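Local atomic coordinates of uncharacterized protein (Arthrobacter sp., PDB entry 3KOP), a protein that is of unknown function but adopts a cyclophilin-like fold, belongs to the DUF3830 family and assembles with further copies of itself. Residues F[72-77]-F[124-129]; F[49-54]-F[76-81]; F[87-92]-F[137-142]. One frame throughout, in Å; residues are numbered along the deposited sequence.

How the contacts relate
Along the chain, helix 45-54 comes first, followed by strand 70-76 and the loop after it. Contact 2 (49-54 with 76-81) closes the shortest of the three loops, laying that helix against the start of this loop. Contact 1 (72-77 with 124-129) begins where contact 2 ends, sharing P76 and A77, and pairs strand 70-76 with strand 125-132. The two touch where V127 meets F78 and L129 meets V51. Contact 3 (87-92 with 137-142) crosses contact 1 in sequence and lies in series after contact 2. It joins the segments around strands 88-89 and 140-141, both paired with strand 145-157, at the subunit interfaces, its centre about 17 Å from that of contact 1.

Contact 1. Residues F[72-77]-F[124-129]; sequences YNLVPA and QTIVDL
The carbonyl oxygen of V75 takes the shortest bond of the pairing: V127 N donates to V75 O at 2.7 Å, almost straight (174°). V75 returns the bond, its N reaching V127 O at 2.9 Å. N73 and L129 form a second hydrogen-bonded pair, bonded in both directions, and A77 N extends the ladder to T125 O at 3.1 Å. The ladder joins strands 70-76 and 125-132 as antiparallel neighbours in the large curled sheet of the cyclophilin-like fold, where strands 57-63 and 96-103 continue it to either side. N73, V75, V127 and L129 share one face. There the V75 methyl CG2, placed between its own N and carbonyl carbon, rests 4.0 Å from V127 CB, while N73 OD1 lies beside L129 CB at 3.5 Å. N73 OD1 is buried without a polar partner, whereas ND2 of the same amide bonds to L179 O. On the face carrying L74 and D128, L74 CD2 packs on D128 CB at 3.7 Å. With CG anti to the backbone N (chi1 180°), the D128 carboxylate reaches toward Y72, setting OD1 3.3 Å from Y72 CB and OD2 obliquely by the ring. Ring and carboxylate planes are 29° apart. D128 OD1 has no polar partner in the model, while Y72 also meets the F62 ring and packs on W170 of a second subunit.

Contact 2. Residues F[49-54]-F[76-81]; sequences KAVWDA and PAFAPK
Residues 49-54 of helix 45-54 pack on the loop that follows strand 70-76, where F78 and A79 touch A50, V51 and A54. The closest side-chain approach is made by A54, whose CB sits 3.3 Å from F78 CD1 and 3.5 Å from F78 CG, oblique to the ring. One turn back, A50 O comes within 3.3 Å of F78 CE1, so the backbone itself adds to the seat of the ring. F78 CG stands between its own N and carbonyl carbon (chi1 42°), which turns the phenyl toward the helix. At the end of the ring F78 CZ meets V51 CG2 at 4.2 Å, the two side chains crossing. This is helix-on-loop packing at the margin of the cyclophilin-like domain: no hydrogen bond spans the segments, and F78 also touches V127 of strand 125-132, thereby lying between helix and sheet. Further along the loop, A79 CB meets A50 CB at 3.9 Å, two methyls in contact. On the helix surface K49 NZ forms a salt bridge with D53 OD2 at 2.7 Å, D53 OD2 accepting through its syn lone pair.

Contact 3. Residues F[87-92]-F[137-142]; sequences NTTVTP and NLLLNG
N137 reaches across to P92 with its side-chain amide, ND2 donating to P92 O at 2.9 Å in a nearly straight bond (171°). The oxygen lies in the amide plane of N137, but the donor stands well above the carbonyl plane of P92. CG, beside the backbone N (chi1 -48°), brings the amide to this oxygen; OD1 accepts from N69 N, and ND2 donates to G134 O as well as to P92 O. The same P92 O takes a bond from a water at 2.7 Å, and that water accepts from N137 N at 2.9 Å, so direct and bridged links grip one carbonyl. With an alanine here, P92 O would probably keep its water but lose the amide donor, and N69 N and G134 O would be left without this mate. L138 turns its CB away, packs on T91 of a third subunit and brings CA to V90 O at 3.6 Å, a CA-H...O contact. Next comes L139, whose N bonds to V90 O at 2.9 Å and 174°. It centres an inverse gamma turn, closed by a weak L140 N to L138 O bond. Its CD1 lies 3.8 Å from P92 CG and 3.6 Å from T89 O, with CB against the V90 backbone. T89 OG1 accepts from T91 N at 2.9 Å, and the same hydroxyl bonds to N136 OD1 of the third subunit. L140 packs on L140 of a second subunit. The arrangement sets the ST turn headed by T89 against the inverse gamma turn, beside short strands that both pair with strand 145-157, where three other subunits meet the chain.

Contact 1. Residues F[72-77]-F[124-129]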
loop_
_atom_site.group_PDB
_atom_site.type_symbol
_atom_site.label_atom_id
_atom_site.label_comp_id
_atom_site.label_asym_id
_atom_site.label_seq_id
_atom_site.Cartn_x
_atom_site.Cartn_y
_atom_site.Cartn_z
ATOM N N TYR F 72 8.788 10.285 -19.355
ATOM C CA TYR F 72 7.483 10.457 -19.975
ATOM C C TYR F 72 7.372 11.828 -20.648
ATOM O O TYR F 72 8.226 12.698 -20.444
ATOM C CB TYR F 72 6.381 10.282 -18.943
ATOM C CG TYR F 72 6.388 11.321 -17.867
ATOM C CD1 TYR F 72 7.228 11.200 -16.755
ATOM C CD2 TYR F 72 5.579 12.476 -17.974
ATOM C CE1 TYR F 72 7.241 12.160 -15.766
ATOM C CE2 TYR F 72 5.591 13.452 -16.971
ATOM C CZ TYR F 72 6.430 13.285 -15.881
ATOM O OH TYR F 72 6.478 14.212 -14.883
ATOM N N ASN F 73 6.352 11.985 -21.484
ATOM C CA ASN F 73 5.976 13.284 -21.983
ATOM C C ASN F 73 4.505 13.483 -21.670
ATOM O O ASN F 73 3.821 12.550 -21.208
ATOM C CB ASN F 73 6.342 13.457 -23.481
ATOM C CG ASN F 73 5.491 12.618 -24.446
ATOM O OD1 ASN F 73 4.446 12.096 -24.085
ATOM N ND2 ASN F 73 5.962 12.488 -25.697
ATOM N N LEU F 74 4.036 14.706 -21.902
ATOM C CA LEU F 74 2.647 15.082 -21.672
ATOM C C LEU F 74 2.145 15.799 -22.926
ATOM O O LEU F 74 2.756 16.759 -23.374
ATOM C CB LEU F 74 2.542 16.016 -20.472
ATOM C CG LEU F 74 3.015 15.523 -19.102
ATOM C CD1 LEU F 74 2.952 16.657 -18.080
ATOM C CD2 LEU F 74 2.213 14.299 -18.636
ATOM N N VAL F 75 1.043 15.327 -23.487
ATOM C CA VAL F 75 0.483 15.906 -24.696
ATOM C C VAL F 75 -1.029 16.124 -24.515
ATOM O O VAL F 75 -1.668 15.420 -23.718
ATOM C CB VAL F 75 0.743 15.000 -25.922
ATOM C CG1 VAL F 75 2.295 14.805 -26.156
ATOM C CG2 VAL F 75 -0.003 13.664 -25.808
ATOM N N PRO F 76 -1.602 17.082 -25.257
ATOM C CA PRO F 76 -3.051 17.202 -25.246
ATOM C C PRO F 76 -3.706 15.900 -25.716
ATOM O O PRO F 76 -3.142 15.189 -26.567
ATOM C CB PRO F 76 -3.328 18.337 -26.250
ATOM C CG PRO F 76 -2.020 19.011 -26.470
ATOM C CD PRO F 76 -0.966 18.024 -26.206
ATOM N N ALA F 77 -4.891 15.602 -25.178
ATOM C CA ALA F 77 -5.656 14.437 -25.633
ATOM C C ALA F 77 -5.815 14.465 -27.168
ATOM O O ALA F 77 -5.970 15.535 -27.777
ATOM C CB ALA F 77 -7.003 14.395 -24.975
ATOM N N GLN F 124 -8.938 20.657 -19.050
ATOM C CA GLN F 124 -8.423 20.014 -20.255
ATOM C C GLN F 124 -7.976 18.571 -19.982
ATOM O O GLN F 124 -7.547 18.261 -18.873
ATOM C CB GLN F 124 -7.173 20.786 -20.651
ATOM C CG GLN F 124 -6.967 21.039 -22.061
ATOM C CD GLN F 124 -6.404 22.431 -22.243
ATOM O OE1 GLN F 124 -5.278 22.717 -21.806
ATOM N NE2 GLN F 124 -7.190 23.321 -22.850
ATOM N N THR F 125 -8.039 17.716 -20.999
ATOM C CA THR F 125 -7.594 16.318 -20.848
ATOM C C THR F 125 -6.181 16.206 -21.406
ATOM O O THR F 125 -5.903 16.687 -22.502
ATOM C CB THR F 125 -8.540 15.342 -21.525
ATOM O OG1 THR F 125 -9.826 15.467 -20.912
ATOM C CG2 THR F 125 -8.046 13.897 -21.375
ATOM N N ILE F 126 -5.280 15.662 -20.587
ATOM C CA ILE F 126 -3.879 15.499 -20.950
ATOM C C ILE F 126 -3.517 13.994 -20.980
ATOM O O ILE F 126 -4.021 13.207 -20.163
ATOM C CB ILE F 126 -2.979 16.220 -19.924
ATOM C CG1 ILE F 126 -3.420 17.680 -19.749
ATOM C CG2 ILE F 126 -1.494 16.074 -20.290
ATOM C CD1 ILE F 126 -3.781 18.368 -21.001
ATOM N N VAL F 127 -2.664 13.603 -21.923
ATOM C CA VAL F 127 -2.166 12.230 -21.977
ATOM C C VAL F 127 -0.689 12.218 -21.569
ATOM O O VAL F 127 0.107 13.067 -22.015
ATOM C CB VAL F 127 -2.423 11.601 -23.362
ATOM C CG1 VAL F 127 -1.772 10.189 -23.486
ATOM C CG2 VAL F 127 -3.960 11.503 -23.609
ATOM N N ASP F 128 -0.373 11.289 -20.669
ATOM C CA ASP F 128 0.991 10.970 -20.217
ATOM C C ASP F 128 1.381 9.694 -20.934
ATOM O O ASP F 128 0.735 8.670 -20.758
ATOM C CB ASP F 128 0.965 10.779 -18.704
ATOM C CG ASP F 128 2.294 10.444 -18.095
ATOM O OD1 ASP F 128 3.146 9.742 -18.717
ATOM O OD2 ASP F 128 2.473 10.844 -16.908
ATOM N N LEU F 129 2.415 9.778 -21.770
ATOM C CA LEU F 129 3.002 8.628 -22.435
ATOM C C LEU F 129 4.350 8.357 -21.794
ATOM O O LEU F 129 5.231 9.225 -21.803
ATOM C CB LEU F 129 3.151 8.853 -23.941
ATOM C CG LEU F 129 1.823 9.102 -24.673
ATOM C CD1 LEU F 129 2.054 9.600 -26.166
ATOM C CD2 LEU F 129 0.938 7.875 -24.620
#

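Contact 2. Residues F[49-54]-F[76-81]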
loop_
_atom_site.group_PDB
_atom_site.type_symbol
_atom_site.label_atom_id
_atom_site.label_comp_id
_atom_site.label_asym_id
_atom_site.label_seq_id
_atom_site.Cartn_x
_atom_site.Cartn_y
_atom_site.Cartn_z
ATOM N N LYS F 49 -4.615 1.436 -30.641
ATOM C CA LYS F 49 -5.237 2.172 -31.753
ATOM C C LYS F 49 -5.199 3.670 -31.530
ATOM O O LYS F 49 -4.864 4.430 -32.463
ATOM C CB LYS F 49 -6.692 1.718 -31.941
ATOM C CG LYS F 49 -7.485 2.560 -32.966
ATOM C CD LYS F 49 -8.813 1.913 -33.282
ATOM C CE LYS F 49 -9.688 2.854 -34.143
ATOM N NZ LYS F 49 -8.963 3.338 -35.399
ATOM N N ALA F 50 -5.584 4.100 -30.322
ATOM C CA ALA F 50 -5.689 5.533 -29.999
ATOM C C ALA F 50 -4.330 6.189 -30.210
ATOM O O ALA F 50 -4.235 7.284 -30.819
ATOM C CB ALA F 50 -6.182 5.777 -28.558
ATOM N N VAL F 51 -3.285 5.524 -29.732
ATOM C CA VAL F 51 -1.931 6.035 -29.927
ATOM C C VAL F 51 -1.473 5.965 -31.411
ATOM O O VAL F 51 -1.067 6.976 -31.993
ATOM C CB VAL F 51 -0.946 5.335 -29.004
ATOM C CG1 VAL F 51 0.510 5.755 -29.300
ATOM C CG2 VAL F 51 -1.318 5.631 -27.507
ATOM N N TRP F 52 -1.551 4.786 -32.031
ATOM C CA TRP F 52 -1.152 4.624 -33.438
ATOM C C TRP F 52 -1.780 5.699 -34.324
ATOM O O TRP F 52 -1.098 6.364 -35.118
ATOM C CB TRP F 52 -1.544 3.250 -33.976
ATOM C CG TRP F 52 -1.129 3.063 -35.441
ATOM C CD1 TRP F 52 -1.864 3.376 -36.566
ATOM C CD2 TRP F 52 0.136 2.576 -35.916
ATOM N NE1 TRP F 52 -1.130 3.113 -37.696
ATOM C CE2 TRP F 52 0.095 2.612 -37.334
ATOM C CE3 TRP F 52 1.287 2.087 -35.281
ATOM C CZ2 TRP F 52 1.167 2.161 -38.124
ATOM C CZ3 TRP F 52 2.361 1.675 -36.062
ATOM C CH2 TRP F 52 2.289 1.699 -37.471
ATOM N N ASP F 53 -3.093 5.834 -34.211
ATOM C CA ASP F 53 -3.865 6.762 -35.047
ATOM C C ASP F 53 -3.342 8.197 -34.972
ATOM O O ASP F 53 -3.387 8.927 -35.949
ATOM C CB ASP F 53 -5.359 6.731 -34.673
ATOM C CG ASP F 53 -6.065 5.453 -35.122
ATOM O OD1 ASP F 53 -5.414 4.569 -35.714
ATOM O OD2 ASP F 53 -7.281 5.326 -34.859
ATOM N N ALA F 54 -2.810 8.577 -33.809
ATOM C CA ALA F 54 -2.407 9.969 -33.547
ATOM C C ALA F 54 -0.931 10.242 -33.707
ATOM O O ALA F 54 -0.508 11.397 -33.583
ATOM C CB ALA F 54 -2.865 10.381 -32.138
ATOM N N PRO F 76 -1.602 17.082 -25.257
ATOM C CA PRO F 76 -3.051 17.202 -25.246
ATOM C C PRO F 76 -3.706 15.900 -25.716
ATOM O O PRO F 76 -3.142 15.189 -26.567
ATOM C CB PRO F 76 -3.328 18.337 -26.250
ATOM C CG PRO F 76 -2.020 19.011 -26.470
ATOM C CD PRO F 76 -0.966 18.024 -26.206
ATOM N N ALA F 77 -4.891 15.602 -25.178
ATOM C CA ALA F 77 -5.656 14.437 -25.633
ATOM C C ALA F 77 -5.815 14.465 -27.168
ATOM O O ALA F 77 -5.970 15.535 -27.777
ATOM C CB ALA F 77 -7.003 14.395 -24.975
ATOM N N PHE F 78 -5.729 13.292 -27.778
ATOM C CA PHE F 78 -5.744 13.192 -29.245
ATOM C C PHE F 78 -6.804 12.218 -29.746
ATOM O O PHE F 78 -7.170 12.291 -30.887
ATOM C CB PHE F 78 -4.347 12.783 -29.771
ATOM C CG PHE F 78 -3.670 11.677 -28.940
ATOM C CD1 PHE F 78 -4.092 10.353 -29.045
ATOM C CD2 PHE F 78 -2.669 11.985 -28.035
ATOM C CE1 PHE F 78 -3.485 9.341 -28.299
ATOM C CE2 PHE F 78 -2.043 10.970 -27.268
ATOM C CZ PHE F 78 -2.451 9.661 -27.402
ATOM N N ALA F 79 -7.285 11.316 -28.904
ATOM C CA ALA F 79 -8.242 10.298 -29.335
ATOM C C ALA F 79 -9.643 10.882 -29.310
ATOM O O ALA F 79 -9.955 11.658 -28.438
ATOM C CB ALA F 79 -8.196 9.083 -28.424
ATOM N N PRO F 80 -10.517 10.439 -30.214
ATOM C CA PRO F 80 -11.885 10.964 -30.145
ATOM C C PRO F 80 -12.544 10.613 -28.816
ATOM O O PRO F 80 -13.298 11.391 -28.288
ATOM C CB PRO F 80 -12.593 10.285 -31.315
ATOM C CG PRO F 80 -11.496 9.887 -32.260
ATOM C CD PRO F 80 -10.299 9.582 -31.388
ATOM N N LYS F 81 -12.256 9.439 -28.280
ATOM C CA LYS F 81 -12.570 9.165 -26.885
ATOM C C LYS F 81 -11.470 8.371 -26.203
ATOM O O LYS F 81 -10.820 7.511 -26.806
ATOM C CB LYS F 81 -13.923 8.466 -26.715
ATOM C CG LYS F 81 -14.056 7.087 -27.307
ATOM C CD LYS F 81 -15.360 6.404 -26.846
ATOM C CE LYS F 81 -15.448 6.320 -25.314
ATOM N NZ LYS F 81 -16.371 5.240 -24.805
#

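Contact 3. Residues F[87-92]-F[137-142]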
loop_
_atom_site.group_PDB
_atom_site.type_symbol
_atom_site.label_atom_id
_atom_site.label_comp_id
_atom_site.label_asym_id
_atom_site.label_seq_id
_atom_site.Cartn_x
_atom_site.Cartn_y
_atom_site.Cartn_z
ATOM N N ASN F 87 -5.570 -3.151 -19.709
ATOM C CA ASN F 87 -4.300 -3.801 -19.436
ATOM C C ASN F 87 -3.454 -3.018 -18.433
ATOM O O ASN F 87 -2.250 -2.807 -18.646
ATOM C CB ASN F 87 -3.510 -3.978 -20.738
ATOM C CG ASN F 87 -2.446 -5.039 -20.650
ATOM O OD1 ASN F 87 -2.685 -6.118 -20.123
ATOM N ND2 ASN F 87 -1.276 -4.772 -21.230
ATOM N N THR F 88 -4.083 -2.599 -17.345
ATOM C CA THR F 88 -3.434 -1.692 -16.420
ATOM C C THR F 88 -2.435 -2.383 -15.500
ATOM O O THR F 88 -2.515 -3.617 -15.207
ATOM C CB THR F 88 -4.466 -0.916 -15.599
ATOM O OG1 THR F 88 -5.124 -1.804 -14.712
ATOM C CG2 THR F 88 -5.565 -0.254 -16.530
ATOM N N THR F 89 -1.471 -1.580 -15.076
ATOM C CA THR F 89 -0.535 -1.956 -14.041
ATOM C C THR F 89 -0.338 -0.814 -13.020
ATOM O O THR F 89 -0.471 0.392 -13.342
ATOM C CB THR F 89 0.838 -2.360 -14.655
ATOM O OG1 THR F 89 1.665 -2.969 -13.656
ATOM C CG2 THR F 89 1.524 -1.128 -15.254
ATOM N N VAL F 90 -0.037 -1.203 -11.781
ATOM C CA VAL F 90 0.596 -0.263 -10.849
ATOM C C VAL F 90 2.018 -0.668 -10.508
ATOM O O VAL F 90 2.663 -0.025 -9.675
ATOM C CB VAL F 90 -0.221 -0.015 -9.579
ATOM C CG1 VAL F 90 -1.523 0.782 -9.972
ATOM C CG2 VAL F 90 -0.534 -1.340 -8.826
ATOM N N THR F 91 2.489 -1.735 -11.161
ATOM C CA THR F 91 3.804 -2.290 -10.994
ATOM C C THR F 91 4.445 -2.400 -12.379
ATOM O O THR F 91 4.691 -3.502 -12.843
ATOM C CB THR F 91 3.756 -3.701 -10.311
ATOM O OG1 THR F 91 2.889 -4.589 -11.031
ATOM C CG2 THR F 91 3.261 -3.599 -8.864
ATOM N N PRO F 92 4.732 -1.248 -13.028
ATOM C CA PRO F 92 5.337 -1.344 -14.336
ATOM C C PRO F 92 6.748 -1.935 -14.315
ATOM O O PRO F 92 7.515 -1.748 -13.345
ATOM C CB PRO F 92 5.354 0.101 -14.821
ATOM C CG PRO F 92 5.381 0.924 -13.596
ATOM C CD PRO F 92 4.667 0.145 -12.558
ATOM N N ASN F 137 9.305 -0.477 -9.592
ATOM C CA ASN F 137 8.591 0.810 -9.692
ATOM C C ASN F 137 7.208 0.646 -9.104
ATOM O O ASN F 137 6.596 -0.417 -9.266
ATOM C CB ASN F 137 8.419 1.185 -11.164
ATOM C CG ASN F 137 9.697 1.039 -11.962
ATOM O OD1 ASN F 137 10.682 1.765 -11.753
ATOM N ND2 ASN F 137 9.688 0.100 -12.882
ATOM N N LEU F 138 6.689 1.677 -8.442
ATOM C CA LEU F 138 5.292 1.685 -8.002
ATOM C C LEU F 138 4.589 2.929 -8.505
ATOM O O LEU F 138 5.083 4.068 -8.341
ATOM C CB LEU F 138 5.220 1.604 -6.475
ATOM C CG LEU F 138 5.673 0.312 -5.817
ATOM C CD1 LEU F 138 5.890 0.571 -4.297
ATOM C CD2 LEU F 138 4.578 -0.772 -6.033
ATOM N N LEU F 139 3.444 2.709 -9.141
ATOM C CA LEU F 139 2.619 3.782 -9.664
ATOM C C LEU F 139 1.667 4.253 -8.575
ATOM O O LEU F 139 0.451 3.949 -8.530
ATOM C CB LEU F 139 1.905 3.365 -10.949
ATOM C CG LEU F 139 2.761 3.570 -12.227
ATOM C CD1 LEU F 139 2.127 2.893 -13.419
ATOM C CD2 LEU F 139 2.964 5.092 -12.522
ATOM N N LEU F 140 2.262 5.018 -7.672
ATOM C CA LEU F 140 1.612 5.439 -6.430
ATOM C C LEU F 140 2.224 6.767 -6.011
ATOM O O LEU F 140 3.444 6.899 -6.008
ATOM C CB LEU F 140 1.885 4.375 -5.366
ATOM C CG LEU F 140 1.530 4.585 -3.911
ATOM C CD1 LEU F 140 0.125 4.953 -3.735
ATOM C CD2 LEU F 140 1.826 3.299 -3.127
ATOM N N ASN F 141 1.376 7.740 -5.695
ATOM C CA ASN F 141 1.822 9.063 -5.293
ATOM C C ASN F 141 0.989 9.631 -4.145
ATOM O O ASN F 141 -0.069 9.122 -3.782
ATOM C CB ASN F 141 1.867 10.039 -6.483
ATOM C CG ASN F 141 0.471 10.430 -7.015
ATOM O OD1 ASN F 141 -0.441 10.787 -6.261
ATOM N ND2 ASN F 141 0.340 10.434 -8.339
ATOM N N GLY F 142 1.530 10.677 -3.543
ATOM C CA GLY F 142 0.904 11.343 -2.419
ATOM C C GLY F 142 -0.203 12.338 -2.737
ATOM O O GLY F 142 -0.722 12.947 -1.831
HETATM O O HOH W 1 7.578 -2.531 -10.766
#